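Local coordinates for N-acetylcysteine deacetylase (Bacillus subtilis, PDB 1YSJ), which probably hydrolyses N-acetylcysteine to cysteine and acetate at a two-metal site, in a pathway that recovers sulfur from S-(2-succino)cysteine, at residues A[65-70]-A[133-138]; A[187-192]-A[379-384]; A[335-340]-A[388-393]. The protein carries 1 engineered substitution. All coordinates share one frame; numbering follows the deposited sequence.

Contact 1: residues A[65-70]-A[133-138]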
# COMPACT_ATOMS: atom_id res chain seq x y z
N GLU A 65 6.13 50.11 22.01
CA GLU A 65 6.16 50.31 23.45
C GLU A 65 7.57 50.22 24.02
O GLU A 65 7.75 50.03 25.22
CB GLU A 65 5.20 49.33 24.14
CG GLU A 65 3.72 49.56 23.81
CD GLU A 65 3.29 51.02 23.96
OE1 GLU A 65 3.49 51.60 25.05
OE2 GLU A 65 2.75 51.59 22.99
N GLN A 66 8.56 50.38 23.14
CA GLN A 66 9.99 50.42 23.51
C GLN A 66 10.47 49.17 24.25
O GLN A 66 11.28 49.25 25.18
CB GLN A 66 10.33 51.70 24.29
CG GLN A 66 10.54 52.93 23.41
CD GLN A 66 9.26 53.44 22.76
OE1 GLN A 66 9.23 53.72 21.57
NE2 GLN A 66 8.19 53.55 23.55
N ILE A 67 9.97 48.02 23.83
CA ILE A 67 10.42 46.74 24.34
C ILE A 67 11.59 46.30 23.47
O ILE A 67 11.46 46.21 22.25
CB ILE A 67 9.29 45.69 24.35
CG1 ILE A 67 8.14 46.16 25.26
CG2 ILE A 67 9.82 44.31 24.76
CD1 ILE A 67 6.81 45.45 25.04
N GLU A 68 12.74 46.04 24.10
CA GLU A 68 13.95 45.63 23.39
C GLU A 68 13.74 44.33 22.62
O GLU A 68 13.22 43.34 23.15
CB GLU A 68 15.15 45.50 24.34
CG GLU A 68 16.32 44.68 23.76
CD GLU A 68 17.68 44.99 24.39
OE1 GLU A 68 17.74 45.36 25.58
OE2 GLU A 68 18.69 44.84 23.67
N ILE A 69 14.14 44.34 21.36
CA ILE A 69 14.12 43.15 20.53
C ILE A 69 15.55 42.64 20.34
O ILE A 69 16.44 43.39 19.95
CB ILE A 69 13.37 43.39 19.20
CG1 ILE A 69 11.87 43.22 19.44
CG2 ILE A 69 13.84 42.41 18.11
CD1 ILE A 69 11.02 44.20 18.72
N LEU A 70 15.75 41.36 20.67
CA LEU A 70 17.05 40.72 20.54
C LEU A 70 17.38 40.41 19.08
O LEU A 70 16.51 40.03 18.29
CB LEU A 70 17.11 39.45 21.39
CG LEU A 70 17.65 39.56 22.83
CD1 LEU A 70 17.46 40.95 23.46
CD2 LEU A 70 17.06 38.48 23.73
N GLY A 133 0.63 41.23 24.77
CA GLY A 133 -0.04 41.86 25.91
C GLY A 133 0.78 41.75 27.19
O GLY A 133 1.03 42.75 27.86
N THR A 134 1.21 40.53 27.50
CA THR A 134 2.05 40.25 28.67
C THR A 134 3.28 41.14 28.69
O THR A 134 3.60 41.76 29.71
CB THR A 134 2.47 38.76 28.71
OG1 THR A 134 1.31 37.94 28.79
CG2 THR A 134 3.36 38.48 29.92
N ALA A 135 3.97 41.22 27.55
CA ALA A 135 5.17 42.05 27.41
C ALA A 135 4.86 43.52 27.68
O ALA A 135 5.62 44.20 28.37
CB ALA A 135 5.80 41.86 26.04
N MSE A 136 3.73 43.99 27.15
CA MSE A 136 3.30 45.37 27.35
C MSE A 136 2.98 45.70 28.81
O MSE A 136 3.34 46.77 29.29
CB MSE A 136 2.11 45.70 26.44
CG MSE A 136 2.49 45.83 24.98
SE MSE A 136 0.99 46.12 23.78
CE MSE A 136 1.97 46.15 22.08
N LEU A 137 2.32 44.77 29.50
CA LEU A 137 2.01 44.93 30.92
C LEU A 137 3.27 44.89 31.78
O LEU A 137 3.39 45.63 32.75
CB LEU A 137 1.04 43.85 31.40
CG LEU A 137 -0.38 43.74 30.83
CD1 LEU A 137 -1.04 42.49 31.38
CD2 LEU A 137 -1.23 44.98 31.14
N LEU A 138 4.20 44.00 31.43
CA LEU A 138 5.43 43.84 32.20
C LEU A 138 6.40 44.98 31.95
O LEU A 138 7.22 45.30 32.81
CB LEU A 138 6.09 42.49 31.90
CG LEU A 138 5.48 41.26 32.58
CD1 LEU A 138 6.16 39.98 32.09
CD2 LEU A 138 5.58 41.36 34.10

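Contact 2: residues A[187-192]-A[379-384]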
# COMPACT_ATOMS: atom_id res chain seq x y z
N LEU A 187 -12.60 24.55 27.66
CA LEU A 187 -12.56 25.22 28.96
C LEU A 187 -13.14 26.63 28.87
O LEU A 187 -13.06 27.26 27.82
CB LEU A 187 -11.13 25.25 29.51
CG LEU A 187 -10.49 23.93 29.96
CD1 LEU A 187 -9.06 24.17 30.39
CD2 LEU A 187 -11.29 23.27 31.08
N PRO A 188 -13.73 27.13 29.97
CA PRO A 188 -14.33 28.46 29.90
C PRO A 188 -13.31 29.59 30.07
O PRO A 188 -12.21 29.36 30.57
CB PRO A 188 -15.33 28.46 31.06
CG PRO A 188 -14.77 27.50 32.05
CD PRO A 188 -13.89 26.52 31.30
N VAL A 189 -13.68 30.79 29.65
CA VAL A 189 -12.86 31.99 29.82
C VAL A 189 -12.66 32.29 31.31
O VAL A 189 -13.62 32.27 32.09
CB VAL A 189 -13.51 33.22 29.11
CG1 VAL A 189 -12.73 34.51 29.39
CG2 VAL A 189 -13.61 32.98 27.61
N GLY A 190 -11.41 32.56 31.68
CA GLY A 190 -11.06 32.82 33.07
C GLY A 190 -10.49 31.59 33.77
O GLY A 190 -10.11 31.66 34.94
N THR A 191 -10.44 30.48 33.04
CA THR A 191 -9.95 29.21 33.58
C THR A 191 -8.63 28.79 32.93
O THR A 191 -8.49 28.79 31.71
CB THR A 191 -11.01 28.10 33.43
OG1 THR A 191 -12.21 28.49 34.12
CG2 THR A 191 -10.51 26.78 34.02
N ILE A 192 -7.67 28.43 33.79
CA ILE A 192 -6.34 27.97 33.38
C ILE A 192 -6.17 26.50 33.80
O ILE A 192 -6.42 26.14 34.96
CB ILE A 192 -5.22 28.87 34.00
CG1 ILE A 192 -5.28 30.30 33.44
CG2 ILE A 192 -3.83 28.31 33.74
CD1 ILE A 192 -6.06 31.29 34.28
N THR A 379 -12.97 28.39 16.57
CA THR A 379 -13.19 29.72 17.16
C THR A 379 -12.58 29.84 18.55
O THR A 379 -12.20 28.84 19.17
CB THR A 379 -14.70 30.05 17.30
OG1 THR A 379 -15.35 28.98 18.01
CG2 THR A 379 -15.37 30.25 15.94
N LEU A 380 -12.52 31.08 19.05
CA LEU A 380 -12.13 31.35 20.43
C LEU A 380 -12.78 32.65 20.90
O LEU A 380 -13.01 33.56 20.10
CB LEU A 380 -10.60 31.40 20.57
CG LEU A 380 -9.80 32.41 19.75
CD1 LEU A 380 -9.47 33.67 20.56
CD2 LEU A 380 -8.52 31.76 19.23
N ASP A 381 -13.10 32.71 22.19
CA ASP A 381 -13.69 33.91 22.80
C ASP A 381 -12.54 34.86 23.14
O ASP A 381 -11.65 34.51 23.91
CB ASP A 381 -14.46 33.53 24.07
CG ASP A 381 -15.47 34.59 24.50
OD1 ASP A 381 -15.14 35.80 24.47
OD2 ASP A 381 -16.59 34.21 24.89
N GLU A 382 -12.58 36.06 22.56
CA GLU A 382 -11.48 37.02 22.67
C GLU A 382 -11.34 37.66 24.06
O GLU A 382 -10.38 38.38 24.32
CB GLU A 382 -11.59 38.10 21.58
CG GLU A 382 -11.25 37.58 20.18
CD GLU A 382 -11.76 38.48 19.06
OE1 GLU A 382 -12.82 39.11 19.23
OE2 GLU A 382 -11.10 38.54 18.00
N GLU A 383 -12.30 37.39 24.95
CA GLU A 383 -12.19 37.82 26.34
C GLU A 383 -11.00 37.15 27.05
O GLU A 383 -10.47 37.69 28.02
CB GLU A 383 -13.49 37.55 27.11
CG GLU A 383 -14.72 38.29 26.58
CD GLU A 383 -14.81 39.75 27.01
OE1 GLU A 383 -13.78 40.35 27.39
OE2 GLU A 383 -15.93 40.31 26.96
N ALA A 384 -10.59 35.99 26.54
CA ALA A 384 -9.43 35.26 27.06
C ALA A 384 -8.11 36.00 26.85
O ALA A 384 -7.10 35.66 27.48
CB ALA A 384 -9.36 33.86 26.45

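Contact 3: residues A[335-340]-A[388-393]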
# COMPACT_ATOMS: atom_id res chain seq x y z
N LEU A 335 -5.41 37.12 40.51
CA LEU A 335 -6.20 37.86 39.53
C LEU A 335 -7.69 37.47 39.53
O LEU A 335 -8.48 37.97 38.73
CB LEU A 335 -5.60 37.69 38.13
CG LEU A 335 -4.11 38.05 38.01
CD1 LEU A 335 -3.52 37.45 36.75
CD2 LEU A 335 -3.88 39.56 38.06
N GLY A 336 -8.06 36.58 40.45
CA GLY A 336 -9.44 36.11 40.55
C GLY A 336 -9.86 35.20 39.41
O GLY A 336 -11.05 35.12 39.08
N TYR A 337 -8.90 34.53 38.80
CA TYR A 337 -9.19 33.53 37.77
C TYR A 337 -9.22 32.15 38.41
O TYR A 337 -8.77 31.97 39.54
CB TYR A 337 -8.17 33.60 36.63
CG TYR A 337 -8.19 34.90 35.86
CD1 TYR A 337 -7.00 35.51 35.44
CD2 TYR A 337 -9.41 35.53 35.54
CE1 TYR A 337 -7.02 36.71 34.74
CE2 TYR A 337 -9.43 36.73 34.84
CZ TYR A 337 -8.24 37.32 34.44
OH TYR A 337 -8.27 38.50 33.74
N GLN A 338 -9.77 31.18 37.68
CA GLN A 338 -9.90 29.82 38.21
C GLN A 338 -8.91 28.85 37.58
O GLN A 338 -8.46 29.04 36.44
CB GLN A 338 -11.34 29.32 38.04
CG GLN A 338 -12.36 30.02 38.95
CD GLN A 338 -12.12 29.78 40.44
OE1 GLN A 338 -11.68 28.70 40.85
NE2 GLN A 338 -12.42 30.79 41.25
N THR A 339 -8.57 27.81 38.34
CA THR A 339 -7.76 26.72 37.82
C THR A 339 -8.51 25.40 37.92
O THR A 339 -9.30 25.19 38.84
CB THR A 339 -6.40 26.58 38.56
OG1 THR A 339 -6.63 26.52 39.97
CG2 THR A 339 -5.49 27.76 38.24
N VAL A 340 -8.27 24.53 36.95
CA VAL A 340 -8.76 23.15 36.99
C VAL A 340 -7.59 22.20 36.77
O VAL A 340 -6.52 22.62 36.30
CB VAL A 340 -9.88 22.89 35.93
CG1 VAL A 340 -11.13 23.70 36.25
CG2 VAL A 340 -9.38 23.16 34.52
N ALA A 388 -5.24 35.78 29.59
CA ALA A 388 -3.94 35.20 29.28
C ALA A 388 -2.79 36.19 29.43
O ALA A 388 -1.72 35.84 29.93
CB ALA A 388 -3.95 34.58 27.89
N SER A 389 -3.00 37.43 28.97
CA SER A 389 -1.95 38.45 29.05
C SER A 389 -1.63 38.77 30.51
O SER A 389 -0.45 38.84 30.89
CB SER A 389 -2.33 39.71 28.27
OG SER A 389 -3.60 40.19 28.65
N GLN A 390 -2.68 38.92 31.31
CA GLN A 390 -2.56 39.18 32.75
C GLN A 390 -1.97 38.00 33.51
O GLN A 390 -1.14 38.19 34.41
CB GLN A 390 -3.93 39.54 33.35
CG GLN A 390 -4.57 40.81 32.82
CD GLN A 390 -5.82 41.21 33.59
OE1 GLN A 390 -6.20 42.38 33.61
NE2 GLN A 390 -6.46 40.24 34.23
N TYR A 391 -2.39 36.79 33.14
CA TYR A 391 -1.92 35.57 33.81
C TYR A 391 -0.41 35.40 33.74
O TYR A 391 0.24 35.15 34.75
CB TYR A 391 -2.61 34.33 33.23
CG TYR A 391 -2.17 33.05 33.89
CD1 TYR A 391 -2.65 32.69 35.14
CD2 TYR A 391 -1.25 32.20 33.26
CE1 TYR A 391 -2.24 31.51 35.76
CE2 TYR A 391 -0.84 31.02 33.86
CZ TYR A 391 -1.34 30.68 35.12
OH TYR A 391 -0.94 29.51 35.73
N PHE A 392 0.14 35.53 32.53
CA PHE A 392 1.57 35.33 32.31
C PHE A 392 2.41 36.49 32.84
O PHE A 392 3.58 36.29 33.18
CB PHE A 392 1.85 35.05 30.84
CG PHE A 392 1.57 33.63 30.44
CD1 PHE A 392 0.32 33.26 29.97
CD2 PHE A 392 2.56 32.65 30.56
CE1 PHE A 392 0.05 31.94 29.62
CE2 PHE A 392 2.30 31.32 30.20
CZ PHE A 392 1.05 30.97 29.73
N ALA A 393 1.82 37.68 32.90
CA ALA A 393 2.47 38.82 33.54
C ALA A 393 2.61 38.59 35.04
O ALA A 393 3.66 38.87 35.63
CB ALA A 393 1.70 40.10 33.25

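Contact 1: residues A[65-70]-A[133-138]
Ile67 drives the end of its side chain against the main chain of a helix, and this is the odd feature of the contact. Its CD1 lies 3.8 Å from Ala135 O and 4.0 Å from Met136 N. One methyl therefore meets the peptide link between Ala135 and Met136 as well as their side chains. The setting is the alpha/beta metal-binding domain of an M20 peptidase. A Schellman motif with Gln66 at its C-prime position ends helix 52-64, and the chain passes helix 124-139 as it leaves.

Ile67 and Glu65 do the touching on one side, Ala135 and Met136 on the other. The outer arm of Ile67 is stretched, with CD1 turned away from CA (chi2 163°), and this carries the methyl across to the helix. There CD1 also meets Ala135 CB at 3.9 Å. Ile67 also rests on Leu62 of helix 52-64 and Ile83 of the sheet, and Ala135 packs on Ile83 and Phe151. This half of the contact thus lies between helix 124-139 and the mixed sheet.

Glu65 takes part through its aliphatic stem. The chain bends at chi2 (-49°), and the carboxylate serves a salt bridge to Arg33 in helix 28-43. Met136, present as selenomethionine, runs extended beyond CG and crosses the Glu65 side chain at about a right angle. The two methylenes touch where they cross, Glu65 CG lying 4.1 Å from Met136 CG. The selenium follows close behind, with Met136 SE 4.4 Å from Glu65 CG.

Contact 2: residues A[187-192]-A[379-384]
Val189 and Ala384 bring two beta turns together, with their CA atoms 5.5 Å apart. The first is a type II turn from Pro188 to Thr191, closed by Thr191 N to Pro188 O at 3.2 Å. The second is a type I turn from Asp381 to Ala384, closed by Ala384 N to Asp381 O, also at 3.2 Å. Gly190 in the first turn has a positive phi.

Val189 is the one residue of its turn that reaches across, and it straddles the second turn with both methyls. CG1 stands anti to the backbone N (chi1 175°), which leaves CG2 beside that N. The two branches then meet different parts of the facing turn. CG2 touches Asp381 CB at 3.7 Å. CG1 touches Glu383 CB at 3.9 Å and comes equally near to Ala384 N. Glu383 touches only with CB; the chain then bends and the carboxylate turns off from Val189.

The Asp381 carboxylate has other work. Its OD1 accepts from Glu383 N at 3.3 Å, with a nearly straight bond of 167°. The donor uses the anti side of the oxygen and lies 24° out of the carboxylate plane. Glu382, the residue after Asp381 in the chain, forms salt bridges with Arg38 and Arg39 of helix 28-43. Val189 also packs on Val387, one turn further along. The Ala384 side chain lies about 11 Å from that of His182, a nickel ligand. The Asp381 arrangement is that of an N-terminal capping turn leading into a helix, here helix 384-402 of the M20 metal-binding domain.

Contact 3: residues A[335-340]-A[388-393]
Leu335 packs by van der Waals contact on the main chain of the helix. The methyl CD1 of Leu335 rests on Gln390 O at 3.4 Å, with Tyr391 N a little farther at 3.8 Å. The same CD1 meets Gln390 CB at 4.0 Å. CG of Leu335 stands beside the backbone N (chi1 -54°), and the outer chain carries CD1 to the helix.

Gly336 turns the chain directly afterwards. It closes helix 325-334 in a Schellman motif, and the chain then enters strand 338-341, outermost within this chain in the mixed sheet of the M20 domain. Helix 384-402 packs against that sheet, and Ile192 of the neighbouring strand touches both Tyr337 and Tyr391.

The polar approach is between Tyr337 and Gln390. The amide comes to the ring at its edge, near the ring plane, and the two planes are 36° apart. Tyr337 OH and Gln390 NE2 are modelled 2.6 Å apart, but the angle is too poor to count as a hydrogen bond. Tyr391 meets Leu335 through its backbone N, while its ring OH is hydrogen-bonded to Ala328 O. Over the centre of the Tyr337 ring, 4.0 Å above its plane, lies Leu335 O.

In the fold
From the N terminus, helix 52-64 ends and the chain enters the short, weakly bonded strand 68-69. Contact 1 opens at 65-70 and closes at 133-138 in helix 124-139, before contact 2 opens at 187-192. The chain then builds the separate four-stranded antiparallel sheet and returns through helix 325-334, and contact 3 opens just after it at 335-340. Contact 2 closes at 379-384 and contact 3 at 388-393, so these two loops cross. Their first segments pair in the mixed sheet, through Gly190 O to Gln338 N and Gln338 O to Ile192 N. Their second segments lead into and lie on helix 384-402. That helix also meets contact 1, where Thr134 OG1 probably bonds to Ser389 O.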